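Local coordinates for protein interleukin-20 receptor subunit beta (Homo sapiens, PDB 6DF3) that pairs with IL20RA or IL22RA1 to form cell-surface receptors, for interleukins 19, 20 and 24 with the first and for 20 and 24 with the second, at residues M109-T112 against H117-I120; K147-R150 against P155-L158; L132-R137 against S182-T187. The protein carries 1 engineered substitution. All coordinates share one frame; numbering follows the deposited sequence.

All three contacts lie in the second fibronectin type III domain of the extracellular part; the first domain comes earlier in the chain. Contact 1 closes the hairpin of strands 109-114 and 117-122. The chain then runs through 132-137, the first half of contact 3, which stays open while contact 2 opens at 147-150 and closes at 155-158, where the chain passes from one sheet of the sandwich to the other. Contact 3 closes last, at 182-187, so contact 2 sits wholly within its span while contact 1 precedes both. Residues 156-158 pair with strand 117-122, tying contact 2 to contact 1, and strand 145-149 pairs with strand 130-137, tying it to contact 3.

Contact 1 (M109-T112 against H117-I120); sequences MEIT and HLVI
The flat peptide groups of Thr112 and Val119, the hydrogen-bonded pair here, exchange two N-H...O bonds: Thr112 N to Val119 O and Val119 N to Thr112 O are both 3.1 Å. The second bond is the straighter, 163° against 146° at the hydrogen, though its donor sits further out of the carbonyl plane. On one face of the sheet lie Met109, Ile111, Leu118 and Ile120; on the other, Thr112 CG2 presses on Val119 CG1 at 3.3 Å, tighter than methyls normally sit. This is the antiparallel hairpin that opens the second fibronectin type III domain, and strand 156-160 continues the sheet beyond 117-120. Ile111 and Ile120 form the non-hydrogen-bonded pair. Ile111 keeps CG1 beside the backbone N (chi1 -55°), which sends the CG2 methyl to 3.8 Å from Leu118 CD1, while the CG1 branch carries CD1 to within 3.6 Å of Ile120 CG1. A serine replacing Ile111 would probably open a gap beside Leu118 and Ile120 and cost the apolar contact with Val169 of strand 167-175. Further along the same face, Met109 CG reaches Ile120, 4.0 Å from its CD1.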
loop_
_atom_site.group_PDB
_atom_site.type_symbol
_atom_site.label_atom_id
_atom_site.label_comp_id
_atom_site.label_asym_id
_atom_site.label_seq_id
_atom_site.Cartn_x
_atom_site.Cartn_y
_atom_site.Cartn_z
ATOM N N MET C 109 6.354 13.638 23.019
ATOM C CA MET C 109 6.735 12.419 23.734
ATOM C C MET C 109 6.427 12.586 25.177
ATOM O O MET C 109 6.844 13.558 25.757
ATOM C CB MET C 109 8.251 12.174 23.612
ATOM C CG MET C 109 8.776 11.026 24.450
ATOM S SD MET C 109 10.440 11.247 25.126
ATOM C CE MET C 109 11.397 10.714 23.712
ATOM N N GLU C 110 5.742 11.608 25.748
ATOM C CA GLU C 110 5.393 11.613 27.148
ATOM C C GLU C 110 5.816 10.297 27.840
ATOM O O GLU C 110 5.366 9.206 27.453
ATOM C CB GLU C 110 3.896 11.821 27.242
ATOM C CG GLU C 110 3.392 12.096 28.650
ATOM C CD GLU C 110 1.910 11.823 28.787
ATOM O OE1 GLU C 110 1.477 11.457 29.920
ATOM O OE2 GLU C 110 1.196 11.964 27.752
ATOM N N ILE C 111 6.665 10.392 28.870
ATOM C CA ILE C 111 7.081 9.234 29.648
ATOM C C ILE C 111 6.198 9.103 30.870
ATOM O O ILE C 111 5.758 10.092 31.452
ATOM C CB ILE C 111 8.554 9.315 30.096
ATOM C CG1 ILE C 111 9.467 9.515 28.894
ATOM C CG2 ILE C 111 8.995 8.059 30.850
ATOM C CD1 ILE C 111 9.237 8.584 27.728
ATOM N N THR C 112 5.981 7.854 31.266
ATOM C CA THR C 112 5.084 7.528 32.331
ATOM C C THR C 112 5.630 6.208 32.948
ATOM O O THR C 112 6.494 5.547 32.341
ATOM C CB THR C 112 3.641 7.489 31.751
ATOM O OG1 THR C 112 2.733 6.868 32.658
ATOM C CG2 THR C 112 3.571 6.743 30.434
ATOM N N HIS C 117 7.299 -0.774 35.358
ATOM C CA HIS C 117 7.371 -0.742 33.920
ATOM C C HIS C 117 7.525 0.680 33.441
ATOM O O HIS C 117 6.911 1.601 33.994
ATOM C CB HIS C 117 6.106 -1.284 33.304
ATOM C CG HIS C 117 5.874 -2.717 33.609
ATOM N ND1 HIS C 117 6.012 -3.701 32.659
ATOM C CD2 HIS C 117 5.519 -3.334 34.756
ATOM C CE1 HIS C 117 5.751 -4.872 33.212
ATOM N NE2 HIS C 117 5.459 -4.678 34.487
ATOM N N LEU C 118 8.342 0.839 32.406
ATOM C CA LEU C 118 8.582 2.112 31.776
ATOM C C LEU C 118 7.758 2.182 30.491
ATOM O O LEU C 118 7.840 1.258 29.683
ATOM C CB LEU C 118 10.057 2.227 31.434
ATOM C CG LEU C 118 10.474 3.565 30.796
ATOM C CD1 LEU C 118 10.397 4.690 31.827
ATOM C CD2 LEU C 118 11.872 3.387 30.217
ATOM N N VAL C 119 7.006 3.272 30.296
ATOM C CA VAL C 119 6.114 3.423 29.111
ATOM C C VAL C 119 6.256 4.790 28.412
ATOM O O VAL C 119 6.508 5.807 29.060
ATOM C CB VAL C 119 4.628 3.046 29.442
ATOM C CG1 VAL C 119 4.173 3.520 30.807
ATOM C CG2 VAL C 119 3.632 3.451 28.375
ATOM N N ILE C 120 6.110 4.758 27.080
ATOM C CA ILE C 120 6.268 5.892 26.209
ATOM C C ILE C 120 4.971 6.053 25.408
ATOM O O ILE C 120 4.269 5.061 25.091
ATOM C CB ILE C 120 7.532 5.742 25.314
ATOM C CG1 ILE C 120 7.924 7.092 24.703
ATOM C CG2 ILE C 120 7.342 4.721 24.190
ATOM C CD1 ILE C 120 9.194 7.093 23.857
#

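Contact 2 (K147-R150 against P155-L158); sequences KMVR and PVHL
Lys147 lays the middle of its chain against the backbone of His157 where two strands of a fibronectin type III sandwich come side by side. Residues 147-149 lie on the weakly bonded strand 145-149 of the four-stranded sheet, and 156-158 on strand 156-160 of the three-stranded one, each outermost in its sheet within this chain. They run nearly antiparallel, at 170°, but their axes stay 9.4 Å apart and no hydrogen bond crosses: the seam between the sheets is spanned by side chains, some meeting each other and one lying against backbone.

The inner part is apolar and buried. Val149 and Val156 both point toward the opposite segment and meet through one methyl each, CG1 of Val149 lying 4.2 Å from CG2 of Val156. Leu158 turns its CD2 in from the other strand. Val133 and Tyr135 of the neighbouring strand 130-137 pack in as well, Val133 against Val149, Tyr135 against both Lys147 and Leu158.

Toward the outside the packing changes character. The first bonds of Lys147 are extended, CG anti to the backbone N (chi1 -165°), and carry CD across to the other strand; bends at chi3 and chi4 then swing the amine off. NZ ends 6.8 Å from His157 ND1, too far to touch, and hydrogen-bonds instead to the backbone of another protein chain in the assembly. Backbone hydrogen bonds also join Pro155 and His157 to that chain, so this side of the domain is a protein interface. The His157 imidazole meets the ring of His117, their planes at about 60°, and makes a weak hydrogen bond to Thr160. Between the amine and the valines, the closest crossing is Lys147 CD to the carbonyl oxygen His157 O, 3.8 Å, with CE of the same lysine almost as near.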
loop_
_atom_site.group_PDB
_atom_site.type_symbol
_atom_site.label_atom_id
_atom_site.label_comp_id
_atom_site.label_asym_id
_atom_site.label_seq_id
_atom_site.Cartn_x
_atom_site.Cartn_y
_atom_site.Cartn_z
ATOM N N LYS C 147 13.827 0.294 20.386
ATOM C CA LYS C 147 12.506 -0.213 19.967
ATOM C C LYS C 147 11.847 0.661 18.889
ATOM O O LYS C 147 11.553 1.836 19.107
ATOM C CB LYS C 147 11.569 -0.343 21.178
ATOM C CG LYS C 147 10.322 -1.186 20.906
ATOM C CD LYS C 147 9.502 -1.466 22.163
ATOM C CE LYS C 147 9.178 -2.960 22.332
ATOM N NZ LYS C 147 8.357 -3.517 21.200
ATOM N N MET C 148 11.617 0.067 17.728
ATOM C CA MET C 148 10.803 0.665 16.673
ATOM C C MET C 148 9.356 0.621 17.118
ATOM O O MET C 148 8.859 -0.475 17.479
ATOM C CB MET C 148 10.928 -0.099 15.354
ATOM C CG MET C 148 12.342 -0.193 14.804
ATOM S SD MET C 148 13.140 1.409 14.501
ATOM C CE MET C 148 14.526 0.877 13.469
ATOM N N VAL C 149 8.705 1.799 17.130
ATOM C CA VAL C 149 7.279 1.946 17.467
ATOM C C VAL C 149 6.482 2.462 16.263
ATOM O O VAL C 149 6.767 3.553 15.696
ATOM C CB VAL C 149 7.031 2.896 18.660
ATOM C CG1 VAL C 149 5.543 2.948 18.982
ATOM C CG2 VAL C 149 7.771 2.463 19.910
ATOM N N ARG C 150 5.453 1.713 15.883
ATOM C CA ARG C 150 4.808 1.965 14.598
ATOM C C ARG C 150 4.044 3.283 14.662
ATOM O O ARG C 150 4.249 4.129 13.809
ATOM C CB ARG C 150 3.915 0.798 14.157
ATOM C CG ARG C 150 3.601 0.769 12.650
ATOM C CD ARG C 150 3.515 -0.660 12.047
ATOM N NE ARG C 150 2.987 -1.702 12.960
ATOM C CZ ARG C 150 1.710 -1.842 13.350
ATOM N NH1 ARG C 150 0.744 -1.030 12.915
ATOM N NH2 ARG C 150 1.392 -2.806 14.195
ATOM N N PRO C 155 -0.032 4.361 24.417
ATOM C CA PRO C 155 1.019 4.158 25.416
ATOM C C PRO C 155 1.645 2.722 25.345
ATOM O O PRO C 155 1.029 1.734 25.812
ATOM C CB PRO C 155 0.280 4.386 26.769
ATOM C CG PRO C 155 -1.121 4.787 26.395
ATOM C CD PRO C 155 -1.363 4.240 25.039
ATOM N N VAL C 156 2.851 2.652 24.781
ATOM C CA VAL C 156 3.597 1.435 24.593
ATOM C C VAL C 156 4.695 1.207 25.685
ATOM O O VAL C 156 5.459 2.101 26.032
ATOM C CB VAL C 156 4.225 1.447 23.201
ATOM C CG1 VAL C 156 5.085 0.217 22.987
ATOM C CG2 VAL C 156 3.127 1.485 22.151
ATOM N N HIS C 157 4.712 -0.008 26.234
ATOM C CA HIS C 157 5.813 -0.546 27.038
ATOM C C HIS C 157 7.166 -0.559 26.312
ATOM O O HIS C 157 7.279 -1.019 25.173
ATOM C CB HIS C 157 5.457 -1.958 27.397
ATOM C CG HIS C 157 6.410 -2.617 28.336
ATOM N ND1 HIS C 157 7.431 -3.430 27.899
ATOM C CD2 HIS C 157 6.477 -2.617 29.686
ATOM C CE1 HIS C 157 8.093 -3.896 28.942
ATOM N NE2 HIS C 157 7.550 -3.397 30.040
ATOM N N LEU C 158 8.185 -0.033 26.980
ATOM C CA LEU C 158 9.597 -0.110 26.542
ATOM C C LEU C 158 10.438 -1.206 27.218
ATOM O O LEU C 158 11.043 -2.048 26.559
ATOM C CB LEU C 158 10.296 1.210 26.862
ATOM C CG LEU C 158 9.843 2.412 26.077
ATOM C CD1 LEU C 158 10.678 3.578 26.591
ATOM C CD2 LEU C 158 10.021 2.165 24.590
#

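Contact 3 (L132-R137 against S182-T187); sequences LVAYWR and SAFSQT
Phe184 reaches from segment 182-187 to Ala134 and Leu132 with the far side of its ring. Its CB does not point at the partner strand, but with CG beside the backbone N (chi1 -77°) the ring swings over. CB and CG are still short of 132-137; CE1 is the first to arrive, 4.3 Å from Ala134 CB, and CZ at the tip comes equally close to Leu132 CD2. Both methyls approach the ring obliquely. Lys170 makes a cation-pi contact with the same ring, and Glu172 also packs on it.

Those two residues belong to strand 167-175, which lies between the segments in the four-stranded sheet of this fibronectin type III domain; Leu132, Ala134 and Trp136 all share backbone hydrogen bonds with it. The contact is thus a reach across an intervening strand. Segment 182-187 is itself no regular strand: its backbone angles all fall in the polyproline II region, and the hydroxyls of Ser182 and Ser185 bond to backbone N-H groups of Thr173 and Ala171.

Further along, Trp136 and Thr187 reach toward each other. A chi1 of 64° folds the indole of Trp136 back over its own backbone, and the benzo end of the ring system meets the threonine: CZ2 is 4.2 Å from Thr187 CG2, and CH2 is 4.1 Å from Thr187 OG1.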
loop_
_atom_site.group_PDB
_atom_site.type_symbol
_atom_site.label_atom_id
_atom_site.label_comp_id
_atom_site.label_asym_id
_atom_site.label_seq_id
_atom_site.Cartn_x
_atom_site.Cartn_y
_atom_site.Cartn_z
ATOM N N LEU C 132 11.855 5.611 16.063
ATOM C CA LEU C 132 12.986 5.015 16.744
ATOM C C LEU C 132 13.058 5.543 18.156
ATOM O O LEU C 132 13.039 6.735 18.387
ATOM C CB LEU C 132 14.255 5.445 16.056
ATOM C CG LEU C 132 15.325 4.400 15.926
ATOM C CD1 LEU C 132 15.373 4.057 14.447
ATOM C CD2 LEU C 132 16.684 4.886 16.473
ATOM N N VAL C 133 13.163 4.654 19.116
ATOM C CA VAL C 133 13.263 5.045 20.521
ATOM C C VAL C 133 14.521 4.403 21.057
ATOM O O VAL C 133 14.683 3.196 20.965
ATOM C CB VAL C 133 12.022 4.633 21.342
ATOM C CG1 VAL C 133 12.105 5.165 22.766
ATOM C CG2 VAL C 133 10.765 5.176 20.674
ATOM N N ALA C 134 15.429 5.232 21.558
ATOM C CA ALA C 134 16.650 4.770 22.219
ATOM C C ALA C 134 16.392 4.881 23.681
ATOM O O ALA C 134 15.835 5.900 24.141
ATOM C CB ALA C 134 17.858 5.619 21.845
ATOM N N TYR C 135 16.749 3.805 24.397
ATOM C CA TYR C 135 16.714 3.809 25.840
ATOM C C TYR C 135 17.842 2.977 26.478
ATOM O O TYR C 135 18.354 2.010 25.884
ATOM C CB TYR C 135 15.338 3.360 26.350
ATOM C CG TYR C 135 14.909 1.915 26.067
ATOM C CD1 TYR C 135 15.207 0.828 26.945
ATOM C CD2 TYR C 135 14.145 1.653 24.950
ATOM C CE1 TYR C 135 14.768 -0.467 26.635
ATOM C CE2 TYR C 135 13.707 0.391 24.649
ATOM C CZ TYR C 135 13.998 -0.653 25.465
ATOM O OH TYR C 135 13.452 -1.818 24.984
ATOM N N TRP C 136 18.195 3.370 27.700
ATOM C CA TRP C 136 19.342 2.804 28.415
ATOM C C TRP C 136 19.204 3.018 29.926
ATOM O O TRP C 136 18.525 3.945 30.389
ATOM C CB TRP C 136 20.667 3.415 27.904
ATOM C CG TRP C 136 20.841 4.931 28.157
ATOM C CD1 TRP C 136 21.381 5.528 29.277
ATOM C CD2 TRP C 136 20.491 6.006 27.268
ATOM N NE1 TRP C 136 21.367 6.897 29.145
ATOM C CE2 TRP C 136 20.834 7.217 27.921
ATOM C CE3 TRP C 136 19.913 6.061 25.987
ATOM C CZ2 TRP C 136 20.618 8.460 27.350
ATOM C CZ3 TRP C 136 19.691 7.304 25.406
ATOM C CH2 TRP C 136 20.043 8.495 26.093
ATOM N N ARG C 137 19.847 2.138 30.677
ATOM C CA ARG C 137 20.023 2.326 32.100
ATOM C C ARG C 137 21.138 3.365 32.251
ATOM O O ARG C 137 22.181 3.208 31.623
ATOM C CB ARG C 137 20.421 0.991 32.715
ATOM C CG ARG C 137 20.316 0.918 34.218
ATOM C CD ARG C 137 20.735 -0.465 34.690
ATOM N NE ARG C 137 20.843 -0.513 36.131
ATOM C CZ ARG C 137 19.836 -0.666 36.992
ATOM N NH1 ARG C 137 18.583 -0.782 36.566
ATOM N NH2 ARG C 137 20.100 -0.708 38.306
ATOM N N SER C 182 14.414 12.475 11.585
ATOM C CA SER C 182 14.544 13.681 12.420
ATOM C C SER C 182 15.714 13.620 13.442
ATOM O O SER C 182 16.320 12.576 13.685
ATOM C CB SER C 182 13.256 13.973 13.209
ATOM O OG SER C 182 13.129 13.205 14.398
ATOM N N ALA C 183 15.995 14.769 14.048
ATOM C CA ALA C 183 16.860 14.868 15.227
ATOM C C ALA C 183 16.178 14.100 16.353
ATOM O O ALA C 183 14.958 13.925 16.325
ATOM C CB ALA C 183 17.045 16.345 15.645
ATOM N N PHE C 184 16.950 13.677 17.353
ATOM C CA PHE C 184 16.366 13.122 18.580
ATOM C C PHE C 184 15.644 14.206 19.373
ATOM O O PHE C 184 15.996 15.375 19.290
ATOM C CB PHE C 184 17.430 12.431 19.440
ATOM C CG PHE C 184 17.805 11.077 18.923
ATOM C CD1 PHE C 184 17.061 9.935 19.304
ATOM C CD2 PHE C 184 18.843 10.925 18.008
ATOM C CE1 PHE C 184 17.380 8.673 18.815
ATOM C CE2 PHE C 184 19.165 9.651 17.515
ATOM C CZ PHE C 184 18.439 8.524 17.929
ATOM N N SER C 185 14.610 13.823 20.116
ATOM C CA SER C 185 13.967 14.729 21.071
ATOM C C SER C 185 14.879 14.906 22.303
ATOM O O SER C 185 15.897 14.198 22.444
ATOM C CB SER C 185 12.632 14.158 21.538
ATOM O OG SER C 185 12.856 12.957 22.290
ATOM N N GLN C 186 14.480 15.798 23.208
ATOM C CA GLN C 186 15.167 15.928 24.496
ATOM C C GLN C 186 15.151 14.577 25.249
ATOM O O GLN C 186 14.120 13.897 25.284
ATOM C CB GLN C 186 14.481 16.999 25.365
ATOM C CG GLN C 186 14.953 18.434 25.113
ATOM C CD GLN C 186 15.940 18.950 26.165
ATOM O OE1 GLN C 186 16.157 18.321 27.214
ATOM N NE2 GLN C 186 16.532 20.113 25.888
ATOM N N THR C 187 16.286 14.196 25.843
ATOM C CA THR C 187 16.329 13.026 26.712
ATOM C C THR C 187 15.506 13.302 27.959
ATOM O O THR C 187 15.590 14.372 28.552
ATOM C CB THR C 187 17.755 12.614 27.119
ATOM O OG1 THR C 187 18.483 12.233 25.959
ATOM C CG2 THR C 187 17.747 11.403 28.080
#